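Local structure of interleukin-2 receptor subunit beta (Mus musculus, 6DG5) at residues 113-118 with 200-205; 120-125 with 167-172; 146-151 with 177-182. The protein probably serves as the signal-transducing beta subunit of the interleukin-2 receptor, this chain being its extracellular, cytokine-binding part. One frame throughout, in Å; residues are numbered along the deposited sequence.

In this fibronectin type III domain, interactions 2 and 3 lie within the sheets of a beta sandwich and interaction 1 between them. Interactions 2 and 3 pair antiparallel neighbours by backbone hydrogen bonds, interaction 2 in the three-stranded sheet and interaction 3 in the four-stranded one. Interaction 1 joins the two sheets with apolar side chains and has no hydrogen bond of its own; although much of it lies near the surface, Phe204 is buried. Both paired contacts are partly buried, with polar groups on the faces turned away from the apolar residues between the sheets: a glycosylated asparagine beside aromatic rings at 120-125 with 167-172, an arginine-glutamate salt bridge at 146-151 with 177-182.

Interaction 1 of 3, residues 113-118 with 200-205; sequences LQVLHI and QPLTFR. With NAG (2-acetamido-2-deoxy-beta-D-glucopyranose), chain D; MAN (alpha-D-mannopyranose), chain E.
Leu202 slants across Leu113 and Val115, and this trio shows how a sandwich closes without a single hydrogen bond. The strand segments 113-115 and 202-205 run almost parallel, 9° apart, with axes 7.8 Å from each other, a spacing that leaves room for side chains only. With CG opposite the backbone nitrogen (chi1 172°), the branches of Leu202 part: CD1 approaches the carbonyl oxygen of Leu113, and CD2 meets Val115 CG2 at 3.7 Å. Leu113 meets the root of the side chain, its CD2 3.8 Å from Leu202 CB. Replaced by alanine, Leu202 would lose both branches, which would probably leave Val115 CG2 without its nearest apolar partner across the contact and open a gap between the sheets. Farther along, Val115 CG2 also touches Phe204 CB, their side chains roughly perpendicular, while Ile118 CD1 comes obliquely to the ring at Phe204 CD2, 3.7 Å away. Beyond Leu202, Gln200 CG rests 3.6 Å from O2 of a mannose that is hydrogen-bonded to Trp198 O of the WSXWS motif. Strand 111-118 pairs with strand 123-128 and strand 202-205 with strand 178-187, while Ile125 and Leu170 also pack on Phe204.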
loop_
_atom_site.group_PDB
_atom_site.type_symbol
_atom_site.label_atom_id
_atom_site.label_comp_id
_atom_site.label_asym_id
_atom_site.label_seq_id
_atom_site.Cartn_x
_atom_site.Cartn_y
_atom_site.Cartn_z
ATOM N N LEU B 113 -20.784 -10.812 6.020
ATOM C CA LEU B 113 -20.286 -11.672 7.084
ATOM C C LEU B 113 -20.948 -13.039 6.995
ATOM O O LEU B 113 -22.169 -13.138 6.837
ATOM C CB LEU B 113 -20.548 -11.047 8.452
ATOM C CG LEU B 113 -19.374 -10.340 9.131
ATOM C CD1 LEU B 113 -19.236 -8.918 8.626
ATOM C CD2 LEU B 113 -19.531 -10.368 10.643
ATOM N N GLN B 114 -20.144 -14.093 7.091
ATOM C CA GLN B 114 -20.682 -15.445 7.054
ATOM C C GLN B 114 -19.676 -16.404 7.671
ATOM O O GLN B 114 -18.488 -16.095 7.799
ATOM C CB GLN B 114 -21.027 -15.880 5.627
ATOM C CG GLN B 114 -19.825 -16.109 4.732
ATOM C CD GLN B 114 -20.200 -16.808 3.444
ATOM O OE1 GLN B 114 -21.237 -17.464 3.364
ATOM N NE2 GLN B 114 -19.361 -16.667 2.425
ATOM N N VAL B 115 -20.175 -17.578 8.041
ATOM C CA VAL B 115 -19.369 -18.626 8.653
ATOM C C VAL B 115 -19.037 -19.659 7.586
ATOM O O VAL B 115 -19.940 -20.251 6.982
ATOM C CB VAL B 115 -20.101 -19.276 9.836
ATOM C CG1 VAL B 115 -19.258 -20.391 10.428
ATOM C CG2 VAL B 115 -20.440 -18.235 10.888
ATOM N N LEU B 116 -17.744 -19.879 7.356
ATOM C CA LEU B 116 -17.310 -20.887 6.397
ATOM C C LEU B 116 -17.150 -22.258 7.042
ATOM O O LEU B 116 -17.510 -23.272 6.437
ATOM C CB LEU B 116 -15.994 -20.466 5.737
ATOM C CG LEU B 116 -16.055 -19.271 4.785
ATOM C CD1 LEU B 116 -14.716 -19.071 4.095
ATOM C CD2 LEU B 116 -17.164 -19.453 3.764
ATOM N N HIS B 117 -16.615 -22.308 8.258
ATOM C CA HIS B 117 -16.515 -23.550 9.009
ATOM C C HIS B 117 -16.920 -23.282 10.447
ATOM O O HIS B 117 -16.620 -22.216 10.990
ATOM C CB HIS B 117 -15.097 -24.128 8.962
ATOM C CG HIS B 117 -14.878 -25.263 9.913
ATOM N ND1 HIS B 117 -14.148 -25.129 11.075
ATOM C CD2 HIS B 117 -15.306 -26.546 9.883
ATOM C CE1 HIS B 117 -14.126 -26.285 11.714
ATOM N NE2 HIS B 117 -14.822 -27.162 11.012
ATOM N N ILE B 118 -17.607 -24.240 11.060
ATOM C CA ILE B 118 -17.981 -24.119 12.465
ATOM C C ILE B 118 -17.924 -25.503 13.101
ATOM O O ILE B 118 -18.472 -26.468 12.562
ATOM C CB ILE B 118 -19.367 -23.457 12.624
ATOM C CG1 ILE B 118 -19.756 -23.399 14.099
ATOM C CG2 ILE B 118 -20.424 -24.164 11.773
ATOM C CD1 ILE B 118 -20.582 -22.198 14.460
ATOM N N GLN B 200 -23.000 -5.363 10.325
ATOM C CA GLN B 200 -24.235 -5.996 10.765
ATOM C C GLN B 200 -23.887 -7.271 11.520
ATOM O O GLN B 200 -23.207 -8.145 10.960
ATOM C CB GLN B 200 -25.155 -6.311 9.587
ATOM C CG GLN B 200 -26.172 -5.224 9.284
ATOM C CD GLN B 200 -27.203 -5.663 8.259
ATOM O OE1 GLN B 200 -27.732 -6.774 8.328
ATOM N NE2 GLN B 200 -27.489 -4.791 7.297
ATOM N N PRO B 201 -24.305 -7.412 12.777
ATOM C CA PRO B 201 -23.851 -8.546 13.588
ATOM C C PRO B 201 -24.256 -9.885 12.988
ATOM O O PRO B 201 -25.321 -10.030 12.384
ATOM C CB PRO B 201 -24.529 -8.310 14.944
ATOM C CG PRO B 201 -25.655 -7.361 14.659
ATOM C CD PRO B 201 -25.186 -6.505 13.529
ATOM N N LEU B 202 -23.373 -10.865 13.154
ATOM C CA LEU B 202 -23.570 -12.223 12.666
ATOM C C LEU B 202 -23.748 -13.148 13.862
ATOM O O LEU B 202 -22.843 -13.273 14.694
ATOM C CB LEU B 202 -22.384 -12.670 11.814
ATOM C CG LEU B 202 -22.351 -14.136 11.383
ATOM C CD1 LEU B 202 -23.241 -14.361 10.173
ATOM C CD2 LEU B 202 -20.925 -14.577 11.102
ATOM N N THR B 203 -24.906 -13.796 13.943
ATOM C CA THR B 203 -25.233 -14.681 15.052
ATOM C C THR B 203 -25.019 -16.129 14.631
ATOM O O THR B 203 -25.576 -16.576 13.622
ATOM C CB THR B 203 -26.676 -14.471 15.509
ATOM O OG1 THR B 203 -26.956 -13.068 15.576
ATOM C CG2 THR B 203 -26.891 -15.086 16.879
ATOM N N PHE B 204 -24.214 -16.857 15.403
ATOM C CA PHE B 204 -23.902 -18.246 15.106
ATOM C C PHE B 204 -23.835 -19.044 16.399
ATOM O O PHE B 204 -23.540 -18.502 17.468
ATOM C CB PHE B 204 -22.580 -18.378 14.332
ATOM C CG PHE B 204 -21.379 -17.860 15.078
ATOM C CD1 PHE B 204 -21.056 -16.513 15.050
ATOM C CD2 PHE B 204 -20.564 -18.723 15.793
ATOM C CE1 PHE B 204 -19.950 -16.035 15.732
ATOM C CE2 PHE B 204 -19.457 -18.252 16.476
ATOM C CZ PHE B 204 -19.150 -16.906 16.444
ATOM N N ARG B 205 -24.109 -20.344 16.290
ATOM C CA ARG B 205 -24.109 -21.249 17.431
ATOM C C ARG B 205 -23.206 -22.439 17.138
ATOM O O ARG B 205 -23.261 -23.019 16.047
ATOM C CB ARG B 205 -25.528 -21.731 17.761
ATOM C CG ARG B 205 -25.614 -22.637 18.978
ATOM C CD ARG B 205 -27.052 -23.033 19.272
ATOM N NE ARG B 205 -27.145 -23.949 20.406
ATOM C CZ ARG B 205 -27.328 -23.564 21.665
ATOM N NH1 ARG B 205 -27.441 -22.276 21.957
ATOM N NH2 ARG B 205 -27.399 -24.468 22.632
HETATM C C1 NAG D . -10.558 -19.171 7.109
HETATM C C2 NAG D . -9.248 -19.952 6.947
HETATM C C3 NAG D . -8.314 -19.245 5.958
HETATM C C4 NAG D . -9.031 -18.922 4.652
HETATM C C5 NAG D . -10.337 -18.186 4.944
HETATM C C6 NAG D . -11.170 -17.932 3.709
HETATM C C7 NAG D . -7.836 -21.193 8.530
HETATM C C8 NAG D . -7.229 -21.206 9.901
HETATM N N2 NAG D . -8.587 -20.128 8.231
HETATM O O3 NAG D . -7.194 -20.085 5.701
HETATM O O4 NAG D . -8.213 -18.084 3.840
HETATM O O5 NAG D . -11.149 -18.962 5.835
HETATM O O6 NAG D . -11.553 -19.144 3.072
HETATM O O7 NAG D . -7.653 -22.107 7.730
HETATM C C1 MAN E . -27.585 -1.440 11.363
HETATM C C2 MAN E . -27.378 -2.278 12.655
HETATM C C3 MAN E . -26.075 -1.876 13.339
HETATM C C4 MAN E . -24.895 -1.970 12.365
HETATM C C5 MAN E . -25.162 -1.104 11.127
HETATM C C6 MAN E . -24.080 -1.253 10.069
HETATM O O2 MAN E . -27.247 -3.671 12.358
HETATM O O3 MAN E . -25.822 -2.670 14.494
HETATM O O4 MAN E . -23.706 -1.518 13.003
HETATM O O5 MAN E . -26.430 -1.480 10.518
HETATM O O6 MAN E . -24.301 -0.274 9.057
#

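Interaction 2 of 3, residues 120-125 with 167-172; sequences TQRCNI and WLFLEM. With NAG (2-acetamido-2-deoxy-beta-D-glucopyranose), chain D.
Cys123 O is held by two donors of the opposite strand: Leu170 N gives it a nearly straight hydrogen bond of 2.6 Å (173° at the hydrogen), and Phe169 CA adds a CA-H...O contact at 3.3 Å. The same doubling recurs at Leu168 O, which takes the hydrogen bond of Ile125 N at 3.1 Å and a CA-H...O contact from Asn124. The register is antiparallel, with Cys123 facing Leu170 and Ile125 facing Leu168 as hydrogen-bonded pairs, and Asn124 facing Phe169 as a non-hydrogen-bonded one.

The two faces differ in chemistry. Cys123, Ile125, Leu168 and Leu170 share the apolar one, where Ile125 CD1 lies 3.9 Å from Leu170 CD1 and Leu168 runs alongside Ile125. Asn124 turns to the other face and carries a glycan, its ND2 bonded to C1 of an N-acetylglucosamine. That sugar lies over the indole of Trp167, with its C3 3.5 Å above the ring centre, a carbohydrate-aromatic arrangement. Its acetamide methyl, C8, comes obliquely to Phe169, 3.5 Å from CD1. A bend of the Arg122 chain at chi3 (83°) brings NE to the rim of the same phenyl ring, 3.4 Å from Phe169 CZ, guanidinium and ring standing 86° apart. Glu171 OE1 lies over one guanidinium face but too far for a salt bridge, at 4.4 Å from Arg122 NE, so its attraction is probably a general one of charge.

Another protein chain sets a basic side chain near Arg122 and an acidic one near Glu171 OE2, packs an aromatic one on Trp167 and hydrogen-bonds a polar one to Glu171 N. Strand 123-128 is the middle one of its sheet, with Asn124 pairing its backbone to Leu116 and His117 of strand 111-118, while Phe204 of strand 202-205 lies against the apolar face.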
loop_
_atom_site.group_PDB
_atom_site.type_symbol
_atom_site.label_atom_id
_atom_site.label_comp_id
_atom_site.label_asym_id
_atom_site.label_seq_id
_atom_site.Cartn_x
_atom_site.Cartn_y
_atom_site.Cartn_z
ATOM N N THR B 120 -17.356 -27.733 17.192
ATOM C CA THR B 120 -17.822 -27.594 18.561
ATOM C C THR B 120 -17.067 -26.492 19.281
ATOM O O THR B 120 -17.621 -25.857 20.184
ATOM C CB THR B 120 -17.683 -28.910 19.324
ATOM O OG1 THR B 120 -16.322 -29.354 19.280
ATOM C CG2 THR B 120 -18.589 -29.965 18.724
ATOM N N GLN B 121 -15.817 -26.236 18.886
ATOM C CA GLN B 121 -15.007 -25.190 19.495
ATOM C C GLN B 121 -14.350 -24.255 18.490
ATOM O O GLN B 121 -13.825 -23.214 18.902
ATOM C CB GLN B 121 -13.910 -25.804 20.382
ATOM C CG GLN B 121 -14.430 -26.662 21.522
ATOM C CD GLN B 121 -13.523 -26.625 22.737
ATOM O OE1 GLN B 121 -13.767 -25.879 23.687
ATOM N NE2 GLN B 121 -12.472 -27.435 22.717
ATOM N N ARG B 122 -14.353 -24.583 17.203
ATOM C CA ARG B 122 -13.706 -23.775 16.181
ATOM C C ARG B 122 -14.749 -23.113 15.288
ATOM O O ARG B 122 -15.879 -23.591 15.154
ATOM C CB ARG B 122 -12.751 -24.627 15.332
ATOM C CG ARG B 122 -11.701 -25.388 16.135
ATOM C CD ARG B 122 -11.256 -26.647 15.398
ATOM N NE ARG B 122 -10.219 -26.388 14.403
ATOM C CZ ARG B 122 -9.018 -26.959 14.411
ATOM N NH1 ARG B 122 -8.705 -27.835 15.357
ATOM N NH2 ARG B 122 -8.134 -26.667 13.468
ATOM N N CYS B 123 -14.351 -21.997 14.673
ATOM C CA CYS B 123 -15.230 -21.244 13.785
ATOM C C CYS B 123 -14.444 -20.234 12.960
ATOM O O CYS B 123 -13.642 -19.470 13.505
ATOM C CB CYS B 123 -16.321 -20.529 14.582
ATOM S SG CYS B 123 -17.418 -19.512 13.574
ATOM N N ASN B 124 -14.676 -20.223 11.648
ATOM C CA ASN B 124 -14.002 -19.318 10.721
ATOM C C ASN B 124 -15.050 -18.425 10.070
ATOM O O ASN B 124 -15.989 -18.922 9.437
ATOM C CB ASN B 124 -13.212 -20.104 9.669
ATOM C CG ASN B 124 -12.272 -19.227 8.858
ATOM O OD1 ASN B 124 -12.231 -18.009 9.032
ATOM N ND2 ASN B 124 -11.501 -19.854 7.967
ATOM N N ILE B 125 -14.887 -17.113 10.225
ATOM C CA ILE B 125 -15.870 -16.126 9.792
ATOM C C ILE B 125 -15.217 -15.193 8.780
ATOM O O ILE B 125 -14.125 -14.672 9.029
ATOM C CB ILE B 125 -16.422 -15.330 10.987
ATOM C CG1 ILE B 125 -17.230 -16.248 11.906
ATOM C CG2 ILE B 125 -17.264 -14.151 10.512
ATOM C CD1 ILE B 125 -17.181 -15.846 13.364
ATOM N N TRP B 167 -10.847 -12.414 7.577
ATOM C CA TRP B 167 -11.364 -13.634 8.186
ATOM C C TRP B 167 -10.676 -13.827 9.529
ATOM O O TRP B 167 -9.550 -13.363 9.728
ATOM C CB TRP B 167 -11.147 -14.873 7.301
ATOM C CG TRP B 167 -9.711 -15.165 6.979
ATOM C CD1 TRP B 167 -9.037 -14.803 5.852
ATOM C CD2 TRP B 167 -8.778 -15.891 7.789
ATOM N NE1 TRP B 167 -7.740 -15.250 5.911
ATOM C CE2 TRP B 167 -7.555 -15.921 7.090
ATOM C CE3 TRP B 167 -8.855 -16.514 9.038
ATOM C CZ2 TRP B 167 -6.420 -16.550 7.599
ATOM C CZ3 TRP B 167 -7.728 -17.137 9.541
ATOM C CH2 TRP B 167 -6.526 -17.150 8.823
ATOM N N LEU B 168 -11.356 -14.517 10.445
ATOM C CA LEU B 168 -10.721 -14.932 11.689
ATOM C C LEU B 168 -11.173 -16.335 12.061
ATOM O O LEU B 168 -12.341 -16.693 11.889
ATOM C CB LEU B 168 -11.001 -13.963 12.853
ATOM C CG LEU B 168 -12.329 -13.236 13.065
ATOM C CD1 LEU B 168 -13.484 -14.183 13.344
ATOM C CD2 LEU B 168 -12.165 -12.258 14.213
ATOM N N PHE B 169 -10.229 -17.127 12.551
ATOM C CA PHE B 169 -10.491 -18.477 13.027
ATOM C C PHE B 169 -10.566 -18.413 14.547
ATOM O O PHE B 169 -9.562 -18.141 15.213
ATOM C CB PHE B 169 -9.399 -19.434 12.555
ATOM C CG PHE B 169 -9.808 -20.881 12.554
ATOM C CD1 PHE B 169 -10.416 -21.443 11.443
ATOM C CD2 PHE B 169 -9.568 -21.684 13.657
ATOM C CE1 PHE B 169 -10.783 -22.776 11.435
ATOM C CE2 PHE B 169 -9.933 -23.017 13.655
ATOM C CZ PHE B 169 -10.542 -23.563 12.542
ATOM N N LEU B 170 -11.757 -18.641 15.094
ATOM C CA LEU B 170 -11.977 -18.526 16.530
ATOM C C LEU B 170 -11.731 -19.861 17.220
ATOM O O LEU B 170 -12.178 -20.910 16.748
ATOM C CB LEU B 170 -13.396 -18.041 16.821
ATOM C CG LEU B 170 -13.700 -16.600 16.416
ATOM C CD1 LEU B 170 -15.153 -16.262 16.693
ATOM C CD2 LEU B 170 -12.777 -15.639 17.146
ATOM N N GLU B 171 -11.017 -19.813 18.340
ATOM C CA GLU B 171 -10.744 -20.979 19.163
ATOM C C GLU B 171 -11.351 -20.776 20.546
ATOM O O GLU B 171 -11.861 -19.701 20.873
ATOM C CB GLU B 171 -9.233 -21.232 19.278
ATOM C CG GLU B 171 -8.514 -21.409 17.945
ATOM C CD GLU B 171 -8.622 -22.821 17.404
ATOM O OE1 GLU B 171 -8.091 -23.079 16.301
ATOM O OE2 GLU B 171 -9.232 -23.672 18.086
ATOM N N MET B 172 -11.282 -21.831 21.362
ATOM C CA MET B 172 -11.712 -21.782 22.763
ATOM C C MET B 172 -13.181 -21.375 22.884
ATOM O O MET B 172 -13.551 -20.572 23.742
ATOM C CB MET B 172 -10.823 -20.842 23.583
ATOM C CG MET B 172 -9.337 -20.914 23.245
ATOM S SD MET B 172 -8.497 -22.356 23.919
ATOM C CE MET B 172 -8.204 -21.822 25.602
HETATM C C1 NAG D . -10.558 -19.171 7.109
HETATM C C2 NAG D . -9.248 -19.952 6.947
HETATM C C3 NAG D . -8.314 -19.245 5.958
HETATM C C4 NAG D . -9.031 -18.922 4.652
HETATM C C5 NAG D . -10.337 -18.186 4.944
HETATM C C6 NAG D . -11.170 -17.932 3.709
HETATM C C7 NAG D . -7.836 -21.193 8.530
HETATM C C8 NAG D . -7.229 -21.206 9.901
HETATM N N2 NAG D . -8.587 -20.128 8.231
HETATM O O3 NAG D . -7.194 -20.085 5.701
HETATM O O4 NAG D . -8.213 -18.084 3.840
HETATM O O5 NAG D . -11.149 -18.962 5.835
HETATM O O6 NAG D . -11.553 -19.144 3.072
HETATM O O7 NAG D . -7.653 -22.107 7.730
#

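Interaction 3 of 3, residues 146-151 with 177-182; sequences RRLLGH and TSYEVQ
Arg147 and Glu180 lie side by side on one face of an antiparallel strand pair and form the close-knit part of this contact. They are a hydrogen-bonded pair, Arg147 N to Glu180 O and Glu180 N to Arg147 O, each 2.9 Å. Their side chains add a salt bridge in which Arg147 NE, at 3.0 Å, and NH2, at 2.9 Å, both grip Glu180 OE1. The oxygen lies in the guanidinium plane, yet both nitrogens approach from above the carboxylate plane, on the same side of it. An extended chain from CG to NE brings the arginine level with its partner. On the other side Tyr179 is flanked by aliphatic carbon: Arg146 CD is 3.8 Å from its CD2 and Leu148 CD1 3.5 Å from its CE2.

Toward solvent, Leu149 N still bonds Ser178 O at 3.1 Å, and the exposed Leu149 side chain lies over Ser178 CB and, with CD2, crosses the Glu180 carboxylate. The loose part follows in a type II turn, where Gly150 and His151 make no contact across.

Arg147 also makes a cation-pi contact with Trp153; strand 140-148 pairs with strand 157-161, and strand 178-187 with strand 202-205.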
loop_
_atom_site.group_PDB
_atom_site.type_symbol
_atom_site.label_atom_id
_atom_site.label_comp_id
_atom_site.label_asym_id
_atom_site.label_seq_id
_atom_site.Cartn_x
_atom_site.Cartn_y
_atom_site.Cartn_z
ATOM N N ARG B 146 -16.469 -10.225 19.722
ATOM C CA ARG B 146 -17.286 -11.415 19.923
ATOM C C ARG B 146 -18.017 -11.296 21.252
ATOM O O ARG B 146 -17.386 -11.068 22.289
ATOM C CB ARG B 146 -16.415 -12.673 19.904
ATOM C CG ARG B 146 -17.156 -13.962 20.211
ATOM C CD ARG B 146 -16.229 -15.011 20.815
ATOM N NE ARG B 146 -15.932 -14.738 22.220
ATOM C CZ ARG B 146 -14.791 -14.215 22.661
ATOM N NH1 ARG B 146 -13.822 -13.910 21.809
ATOM N NH2 ARG B 146 -14.615 -14.002 23.959
ATOM N N ARG B 147 -19.339 -11.448 21.227
ATOM C CA ARG B 147 -20.133 -11.365 22.440
ATOM C C ARG B 147 -21.017 -12.594 22.577
ATOM O O ARG B 147 -21.407 -13.218 21.587
ATOM C CB ARG B 147 -21.000 -10.092 22.477
ATOM C CG ARG B 147 -22.369 -10.209 21.819
ATOM C CD ARG B 147 -23.265 -9.052 22.240
ATOM N NE ARG B 147 -24.543 -9.045 21.535
ATOM C CZ ARG B 147 -25.528 -8.186 21.783
ATOM N NH1 ARG B 147 -25.383 -7.265 22.726
ATOM N NH2 ARG B 147 -26.657 -8.247 21.092
ATOM N N LEU B 148 -21.315 -12.939 23.826
ATOM C CA LEU B 148 -22.249 -14.017 24.125
ATOM C C LEU B 148 -23.677 -13.518 23.939
ATOM O O LEU B 148 -23.974 -12.347 24.199
ATOM C CB LEU B 148 -22.038 -14.506 25.558
ATOM C CG LEU B 148 -21.935 -16.007 25.825
ATOM C CD1 LEU B 148 -20.726 -16.585 25.124
ATOM C CD2 LEU B 148 -21.862 -16.269 27.319
ATOM N N LEU B 149 -24.559 -14.400 23.476
ATOM C CA LEU B 149 -25.941 -13.996 23.263
ATOM C C LEU B 149 -26.606 -13.648 24.587
ATOM O O LEU B 149 -26.588 -14.441 25.534
ATOM C CB LEU B 149 -26.728 -15.105 22.555
ATOM C CG LEU B 149 -26.967 -14.891 21.059
ATOM C CD1 LEU B 149 -28.212 -15.638 20.601
ATOM C CD2 LEU B 149 -27.074 -13.410 20.725
ATOM N N GLY B 150 -27.196 -12.454 24.645
ATOM C CA GLY B 150 -27.774 -11.906 25.847
ATOM C C GLY B 150 -26.882 -10.895 26.541
ATOM O O GLY B 150 -27.388 -10.009 27.241
ATOM N N HIS B 151 -25.571 -11.000 26.350
ATOM C CA HIS B 151 -24.625 -10.093 26.980
ATOM C C HIS B 151 -24.516 -8.803 26.167
ATOM O O HIS B 151 -25.204 -8.610 25.162
ATOM C CB HIS B 151 -23.267 -10.773 27.137
ATOM C CG HIS B 151 -23.284 -11.957 28.053
ATOM N ND1 HIS B 151 -24.248 -12.940 27.983
ATOM C CD2 HIS B 151 -22.448 -12.322 29.053
ATOM C CE1 HIS B 151 -24.007 -13.857 28.903
ATOM N NE2 HIS B 151 -22.921 -13.507 29.566
ATOM N N THR B 177 -23.194 -23.122 22.080
ATOM C CA THR B 177 -23.277 -21.771 22.613
ATOM C C THR B 177 -23.407 -20.787 21.460
ATOM O O THR B 177 -22.738 -20.933 20.434
ATOM C CB THR B 177 -22.043 -21.438 23.463
ATOM O OG1 THR B 177 -21.937 -22.376 24.540
ATOM C CG2 THR B 177 -22.143 -20.032 24.031
ATOM N N SER B 178 -24.274 -19.792 21.631
ATOM C CA SER B 178 -24.579 -18.824 20.586
ATOM C C SER B 178 -23.778 -17.544 20.796
ATOM O O SER B 178 -23.760 -16.990 21.899
ATOM C CB SER B 178 -26.075 -18.506 20.565
ATOM O OG SER B 178 -26.842 -19.673 20.326
ATOM N N TYR B 179 -23.133 -17.074 19.730
ATOM C CA TYR B 179 -22.314 -15.874 19.763
ATOM C C TYR B 179 -22.803 -14.871 18.725
ATOM O O TYR B 179 -23.548 -15.210 17.802
ATOM C CB TYR B 179 -20.837 -16.196 19.495
ATOM C CG TYR B 179 -20.224 -17.220 20.422
ATOM C CD1 TYR B 179 -20.332 -18.579 20.157
ATOM C CD2 TYR B 179 -19.515 -16.827 21.550
ATOM C CE1 TYR B 179 -19.764 -19.517 20.996
ATOM C CE2 TYR B 179 -18.940 -17.759 22.394
ATOM C CZ TYR B 179 -19.070 -19.102 22.113
ATOM O OH TYR B 179 -18.501 -20.029 22.953
ATOM N N GLU B 180 -22.353 -13.627 18.882
ATOM C CA GLU B 180 -22.632 -12.549 17.943
ATOM C C GLU B 180 -21.338 -11.789 17.688
ATOM O O GLU B 180 -20.568 -11.534 18.618
ATOM C CB GLU B 180 -23.717 -11.606 18.483
ATOM C CG GLU B 180 -24.720 -11.126 17.439
ATOM C CD GLU B 180 -25.921 -10.427 18.061
ATOM O OE1 GLU B 180 -26.051 -10.454 19.304
ATOM O OE2 GLU B 180 -26.736 -9.851 17.307
ATOM N N VAL B 181 -21.094 -11.438 16.428
ATOM C CA VAL B 181 -19.813 -10.877 16.008
ATOM C C VAL B 181 -20.046 -9.670 15.108
ATOM O O VAL B 181 -20.891 -9.708 14.207
ATOM C CB VAL B 181 -18.950 -11.937 15.287
ATOM C CG1 VAL B 181 -17.851 -11.275 14.474
ATOM C CG2 VAL B 181 -18.345 -12.895 16.297
ATOM N N GLN B 182 -19.291 -8.599 15.359
ATOM C CA GLN B 182 -19.254 -7.424 14.504
ATOM C C GLN B 182 -17.807 -7.110 14.156
ATOM O O GLN B 182 -16.905 -7.310 14.972
ATOM C CB GLN B 182 -19.882 -6.203 15.180
ATOM C CG GLN B 182 -21.381 -6.289 15.387
ATOM C CD GLN B 182 -21.954 -5.005 15.959
ATOM O OE1 GLN B 182 -21.593 -4.585 17.058
ATOM N NE2 GLN B 182 -22.843 -4.368 15.205
#